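Local coordinates for protein Cfl (Pectobacterium brasiliense, PDB 7A9J) that is a coronafacic acid ligase of the ATP-dependent AMP-binding enzyme family, probably activating its carboxylic acid substrate as an acyl-adenylate, at residues V343-D348 and W359-V364; E354-W359 and N415-F420. The protein carries 1 engineered substitution. All blocks are in the same frame, centred on the assembly; numbering follows the deposited sequence.

Interaction 1: V343-D348 and W359-V364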
loop_
_atom_site.group_PDB
_atom_site.type_symbol
_atom_site.label_atom_id
_atom_site.label_comp_id
_atom_site.label_asym_id
_atom_site.label_seq_id
_atom_site.Cartn_x
_atom_site.Cartn_y
_atom_site.Cartn_z
ATOM N N VAL A 343 -3.582 -5.388 8.558
ATOM C CA VAL A 343 -3.874 -5.939 9.880
ATOM C C VAL A 343 -4.441 -4.927 10.853
ATOM O O VAL A 343 -5.017 -5.322 11.860
ATOM C CB VAL A 343 -2.606 -6.582 10.498
ATOM C CG1 VAL A 343 -2.268 -7.858 9.658
ATOM C CG2 VAL A 343 -1.411 -5.597 10.530
ATOM N N ILE A 344 -4.208 -3.644 10.649
ATOM C CA ILE A 344 -4.690 -2.613 11.554
ATOM C C ILE A 344 -5.347 -1.543 10.693
ATOM O O ILE A 344 -4.803 -1.148 9.658
ATOM C CB ILE A 344 -3.537 -2.042 12.419
ATOM C CG1 ILE A 344 -3.059 -3.110 13.389
ATOM C CG2 ILE A 344 -4.050 -0.828 13.202
ATOM C CD1 ILE A 344 -1.627 -2.825 14.030
ATOM N N TYR A 345 -6.518 -1.109 11.107
ATOM C CA TYR A 345 -7.335 -0.245 10.289
ATOM C C TYR A 345 -7.847 0.919 11.106
ATOM O O TYR A 345 -8.388 0.718 12.194
ATOM C CB TYR A 345 -8.464 -1.090 9.734
ATOM C CG TYR A 345 -9.599 -0.357 9.057
ATOM C CD1 TYR A 345 -9.365 0.594 8.086
ATOM C CD2 TYR A 345 -10.916 -0.659 9.400
ATOM C CE1 TYR A 345 -10.429 1.273 7.440
ATOM C CE2 TYR A 345 -11.998 0.009 8.788
ATOM C CZ TYR A 345 -11.736 0.974 7.802
ATOM O OH TYR A 345 -12.807 1.597 7.191
ATOM N N HIS A 346 -7.673 2.134 10.574
ATOM C CA HIS A 346 -8.157 3.318 11.244
ATOM C C HIS A 346 -9.322 3.865 10.438
ATOM O O HIS A 346 -9.124 4.459 9.378
ATOM C CB HIS A 346 -7.044 4.358 11.404
ATOM C CG HIS A 346 -7.332 5.305 12.504
ATOM N ND1 HIS A 346 -8.622 5.650 12.849
ATOM C CD2 HIS A 346 -6.511 5.927 13.397
ATOM C CE1 HIS A 346 -8.583 6.449 13.914
ATOM N NE2 HIS A 346 -7.319 6.607 14.278
ATOM N N HIS A 347 -10.542 3.611 10.901
ATOM C CA HIS A 347 -11.685 4.023 10.095
ATOM C C HIS A 347 -12.002 5.506 10.256
ATOM O O HIS A 347 -12.892 5.992 9.604
ATOM C CB HIS A 347 -12.900 3.167 10.489
ATOM C CG HIS A 347 -13.242 3.294 11.924
ATOM N ND1 HIS A 347 -12.634 2.517 12.887
ATOM C CD2 HIS A 347 -14.101 4.116 12.568
ATOM C CE1 HIS A 347 -13.119 2.848 14.080
ATOM N NE2 HIS A 347 -13.995 3.825 13.922
ATOM N N ASP A 348 -11.249 6.280 11.080
ATOM C CA ASP A 348 -11.511 7.714 11.141
ATOM C C ASP A 348 -10.320 8.460 11.794
ATOM O O ASP A 348 -10.372 8.826 12.944
ATOM C CB ASP A 348 -12.808 7.952 11.932
ATOM C CG ASP A 348 -13.322 9.373 11.856
ATOM O OD1 ASP A 348 -14.422 9.564 12.436
ATOM O OD2 ASP A 348 -12.673 10.311 11.321
ATOM N N TRP A 359 -7.215 0.192 14.860
ATOM C CA TRP A 359 -7.580 -0.981 15.602
ATOM C C TRP A 359 -7.156 -2.244 14.867
ATOM O O TRP A 359 -7.391 -2.353 13.655
ATOM C CB TRP A 359 -9.104 -1.027 15.824
ATOM C CG TRP A 359 -9.614 -0.015 16.786
ATOM C CD1 TRP A 359 -9.850 -0.226 18.128
ATOM C CD2 TRP A 359 -9.844 1.407 16.559
ATOM N NE1 TRP A 359 -10.268 0.931 18.716
ATOM C CE2 TRP A 359 -10.290 1.938 17.787
ATOM C CE3 TRP A 359 -9.819 2.236 15.420
ATOM C CZ2 TRP A 359 -10.624 3.304 17.954
ATOM C CZ3 TRP A 359 -10.146 3.586 15.572
ATOM C CH2 TRP A 359 -10.518 4.106 16.851
ATOM N N PRO A 360 -6.755 -3.290 15.588
ATOM C CA PRO A 360 -6.515 -4.587 14.913
ATOM C C PRO A 360 -7.781 -5.102 14.253
ATOM O O PRO A 360 -8.883 -5.049 14.808
ATOM C CB PRO A 360 -6.084 -5.523 16.065
ATOM C CG PRO A 360 -5.408 -4.521 17.070
ATOM C CD PRO A 360 -6.340 -3.307 17.012
ATOM N N LEU A 361 -7.594 -5.627 13.052
ATOM C CA LEU A 361 -8.668 -6.249 12.318
ATOM C C LEU A 361 -9.060 -7.577 12.949
ATOM O O LEU A 361 -8.352 -8.109 13.806
ATOM C CB LEU A 361 -8.187 -6.389 10.892
ATOM C CG LEU A 361 -8.198 -5.031 10.174
ATOM C CD1 LEU A 361 -7.434 -5.165 8.790
ATOM C CD2 LEU A 361 -9.610 -4.447 9.990
ATOM N N PRO A 362 -10.183 -8.176 12.512
ATOM C CA PRO A 362 -10.620 -9.442 13.136
ATOM C C PRO A 362 -9.586 -10.550 12.995
ATOM O O PRO A 362 -8.966 -10.721 11.944
ATOM C CB PRO A 362 -11.933 -9.779 12.406
ATOM C CG PRO A 362 -12.445 -8.442 11.921
ATOM C CD PRO A 362 -11.187 -7.660 11.545
ATOM N N GLY A 363 -9.340 -11.235 14.126
ATOM C CA GLY A 363 -8.367 -12.306 14.194
ATOM C C GLY A 363 -6.934 -11.851 14.374
ATOM O O GLY A 363 -6.057 -12.692 14.591
ATOM N N VAL A 364 -6.651 -10.564 14.210
ATOM C CA VAL A 364 -5.291 -10.071 14.375
ATOM C C VAL A 364 -4.958 -10.032 15.869
ATOM O O VAL A 364 -5.769 -9.577 16.697
ATOM C CB VAL A 364 -5.146 -8.680 13.718
ATOM C CG1 VAL A 364 -3.771 -8.044 13.998
ATOM C CG2 VAL A 364 -5.343 -8.793 12.189
#
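The antiparallel beta hairpin of strands 342-346 and 356-360 joins Tyr345 to Trp359 by a hydrogen-bonded pair: Tyr345 N reaches Trp359 O at 3.0 Å, and Trp359 N returns a bond to Tyr345 O. Ile344 and Pro360 form the neighbouring non-hydrogen-bonded pair, beyond which Leu361 N donates to Val343 O at 2.9 Å. The indole of Trp359, its CG beside the backbone N (chi1 -71°), reaches past its pairing partner Tyr345 to the two histidines that follow it. Its six-membered ring turns an edge to the face of His346 in a T-shaped contact, planes at 85°, while CZ3 comes within 3.4 Å of CE1 of His347, whose ring lies at only 31° to the indole. His346 NE2 is hydrogen-bonded to Ser356 OG and its ND1 accepts from Asp348 N, two bonds that help to set the imidazole's rotation. On the same sheet face as the indole, Leu361 CD2 packs on Tyr345 CB at 3.6 Å; the Tyr345 hydroxyl bonds to Gln331. Past the hairpin, a type II turn from Leu361 to Val364 brings Val364 CG2 to 3.9 Å from Val343 CB. On its other edge, strand 342-346 meets strand 331-335 in a classic beta bulge, Val343 and Ile344 both opposite Tyr334, which lines the pocket of the bound indenone acid.

Interaction 2: E354-W359 and N415-F420. Engineered in segment 415-420: Gly416 (natural residue Arg).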
loop_
_atom_site.group_PDB
_atom_site.type_symbol
_atom_site.label_atom_id
_atom_site.label_comp_id
_atom_site.label_asym_id
_atom_site.label_seq_id
_atom_site.Cartn_x
_atom_site.Cartn_y
_atom_site.Cartn_z
ATOM N N GLU A 354 -4.511 12.633 18.773
ATOM C CA GLU A 354 -3.136 12.092 18.819
ATOM C C GLU A 354 -2.818 11.271 17.562
ATOM O O GLU A 354 -3.691 10.617 17.007
ATOM C CB GLU A 354 -2.968 11.168 20.014
ATOM C CG GLU A 354 -3.390 11.788 21.401
ATOM C CD GLU A 354 -4.796 11.272 21.887
ATOM O OE1 GLU A 354 -4.871 10.923 23.087
ATOM O OE2 GLU A 354 -5.813 11.203 21.097
ATOM N N PRO A 355 -1.557 11.214 17.137
ATOM C CA PRO A 355 -1.188 10.261 16.089
ATOM C C PRO A 355 -1.572 8.837 16.452
ATOM O O PRO A 355 -1.327 8.358 17.561
ATOM C CB PRO A 355 0.337 10.427 15.976
ATOM C CG PRO A 355 0.580 11.792 16.479
ATOM C CD PRO A 355 -0.353 11.882 17.700
ATOM N N SER A 356 -2.277 8.198 15.545
ATOM C CA SER A 356 -2.764 6.864 15.820
ATOM C C SER A 356 -2.892 6.036 14.545
ATOM O O SER A 356 -2.981 6.536 13.413
ATOM C CB SER A 356 -4.117 6.926 16.591
ATOM O OG SER A 356 -5.119 7.419 15.724
ATOM N N ILE A 357 -2.794 4.737 14.733
ATOM C CA ILE A 357 -2.972 3.854 13.595
ATOM C C ILE A 357 -4.231 3.023 13.629
ATOM O O ILE A 357 -4.512 2.303 12.625
ATOM C CB ILE A 357 -1.776 2.930 13.365
ATOM C CG1 ILE A 357 -1.535 2.054 14.602
ATOM C CG2 ILE A 357 -0.580 3.773 12.929
ATOM C CD1 ILE A 357 -0.347 1.137 14.397
ATOM N N GLY A 358 -5.041 3.103 14.657
ATOM C CA GLY A 358 -6.301 2.403 14.542
ATOM C C GLY A 358 -6.358 1.090 15.314
ATOM O O GLY A 358 -5.608 0.867 16.288
ATOM N N TRP A 359 -7.215 0.192 14.860
ATOM C CA TRP A 359 -7.580 -0.981 15.602
ATOM C C TRP A 359 -7.156 -2.244 14.867
ATOM O O TRP A 359 -7.391 -2.353 13.655
ATOM C CB TRP A 359 -9.104 -1.027 15.824
ATOM C CG TRP A 359 -9.614 -0.015 16.786
ATOM C CD1 TRP A 359 -9.850 -0.226 18.128
ATOM C CD2 TRP A 359 -9.844 1.407 16.559
ATOM N NE1 TRP A 359 -10.268 0.931 18.716
ATOM C CE2 TRP A 359 -10.290 1.938 17.787
ATOM C CE3 TRP A 359 -9.819 2.236 15.420
ATOM C CZ2 TRP A 359 -10.624 3.304 17.954
ATOM C CZ3 TRP A 359 -10.146 3.586 15.572
ATOM C CH2 TRP A 359 -10.518 4.106 16.851
ATOM N N ASN A 415 -9.973 1.700 24.501
ATOM C CA ASN A 415 -10.917 1.224 23.522
ATOM C C ASN A 415 -10.233 0.388 22.424
ATOM O O ASN A 415 -10.813 0.128 21.377
ATOM C CB ASN A 415 -11.634 2.434 22.967
ATOM C CG ASN A 415 -10.725 3.338 22.183
ATOM O OD1 ASN A 415 -9.527 3.104 22.103
ATOM N ND2 ASN A 415 -11.294 4.377 21.580
ATOM N N GLY A 416 -8.938 0.057 22.619
ATOM C CA GLY A 416 -8.213 -0.710 21.620
ATOM C C GLY A 416 -7.395 0.078 20.625
ATOM O O GLY A 416 -6.620 -0.522 19.866
ATOM N N ASN A 417 -7.612 1.385 20.519
ATOM C CA ASN A 417 -6.901 2.176 19.523
ATOM C C ASN A 417 -5.392 2.192 19.826
ATOM O O ASN A 417 -4.988 2.291 20.975
ATOM C CB ASN A 417 -7.440 3.611 19.513
ATOM C CG ASN A 417 -6.870 4.440 18.383
ATOM O OD1 ASN A 417 -6.423 3.917 17.376
ATOM N ND2 ASN A 417 -6.862 5.765 18.571
ATOM N N LEU A 418 -4.585 2.021 18.756
ATOM C CA LEU A 418 -3.120 2.015 18.910
ATOM C C LEU A 418 -2.630 3.421 18.640
ATOM O O LEU A 418 -2.601 3.901 17.517
ATOM C CB LEU A 418 -2.505 1.005 17.949
ATOM C CG LEU A 418 -2.995 -0.385 18.404
ATOM C CD1 LEU A 418 -2.598 -1.340 17.294
ATOM C CD2 LEU A 418 -2.254 -0.816 19.743
ATOM N N ILE A 419 -2.297 4.117 19.708
ATOM C CA ILE A 419 -1.591 5.379 19.578
ATOM C C ILE A 419 -0.208 5.142 19.005
ATOM O O ILE A 419 0.533 4.246 19.440
ATOM C CB ILE A 419 -1.526 6.045 20.967
ATOM C CG1 ILE A 419 -2.896 6.409 21.476
ATOM C CG2 ILE A 419 -0.632 7.238 20.892
ATOM C CD1 ILE A 419 -3.891 7.090 20.512
ATOM N N PHE A 420 0.199 5.982 18.085
ATOM C CA PHE A 420 1.439 5.763 17.362
ATOM C C PHE A 420 2.519 6.672 17.917
ATOM O O PHE A 420 2.350 7.893 17.971
ATOM C CB PHE A 420 1.239 5.987 15.853
ATOM C CG PHE A 420 2.434 5.625 15.038
ATOM C CD1 PHE A 420 2.664 4.291 14.720
ATOM C CD2 PHE A 420 3.226 6.601 14.479
ATOM C CE1 PHE A 420 3.739 3.952 13.925
ATOM C CE2 PHE A 420 4.315 6.257 13.676
ATOM C CZ PHE A 420 4.572 4.946 13.431
#
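Trp359 NE1 donates to the backbone O of Asn415 at 2.8 Å. The acceptor lies in the indole plane, although the donor stands well above the carbonyl plane of Asn415. On one face of the same ring rests Asn417, with CB 3.6 Å from Trp359 CZ2 and the amide tilted only 20° from the indole. Asn415 OD1 accepts from Asn417 N at 3.0 Å, an Asx turn that links the two asparagines at the ring; between them lies the engineered Gly416 (natural Arg), whose backbone meets the indole near CD1. With CG of Asn417 anti to its own N (chi1 -173°), the amide extends toward the opposing strand, where OD1 takes a weak bond from Gly358 N and ND2 approaches CB of Ser356. Further along, Ile357 N donates to Leu418 O at 2.9 Å, and Phe420 N bonds to Pro355 O. Ile357 spreads two branches over its neighbours: CG1 lies 3.6 Å from Leu418 CB, and CG2 is 3.7 Å from Phe420 CD1. Ile344 of strand 342-346 also packs against Ile357 and Leu418. Strand 418-423 is flanked by strands 356-360 and 408-412, with Phe420 touching Asp408 of the latter, while helix 437-445 packs against Pro355 and Phe420 through Asn442 and Ile438.

The two contacts lie on opposite edges of strand 356-360, their centres 10 Å apart: interaction 1 pairs it with strand 342-346, interaction 2 with strand 418-423. Along the chain the segments alternate, 343-348, 354-359, 359-364 and 415-420, so a local hairpin is followed by a strand that returns 56 residues later. Trp359 belongs to both contacts. The bond between His346 NE2 and Ser356 OG, 2.8 Å, ties them again, and Ile344 CG2 lies 3.2 Å from the carbonyl O of Ile357. Together they carry the pairing from strand 342-346, neighbour of the pocket-lining strand 331-335, outward to strand 418-423 and, beyond it, 408-412.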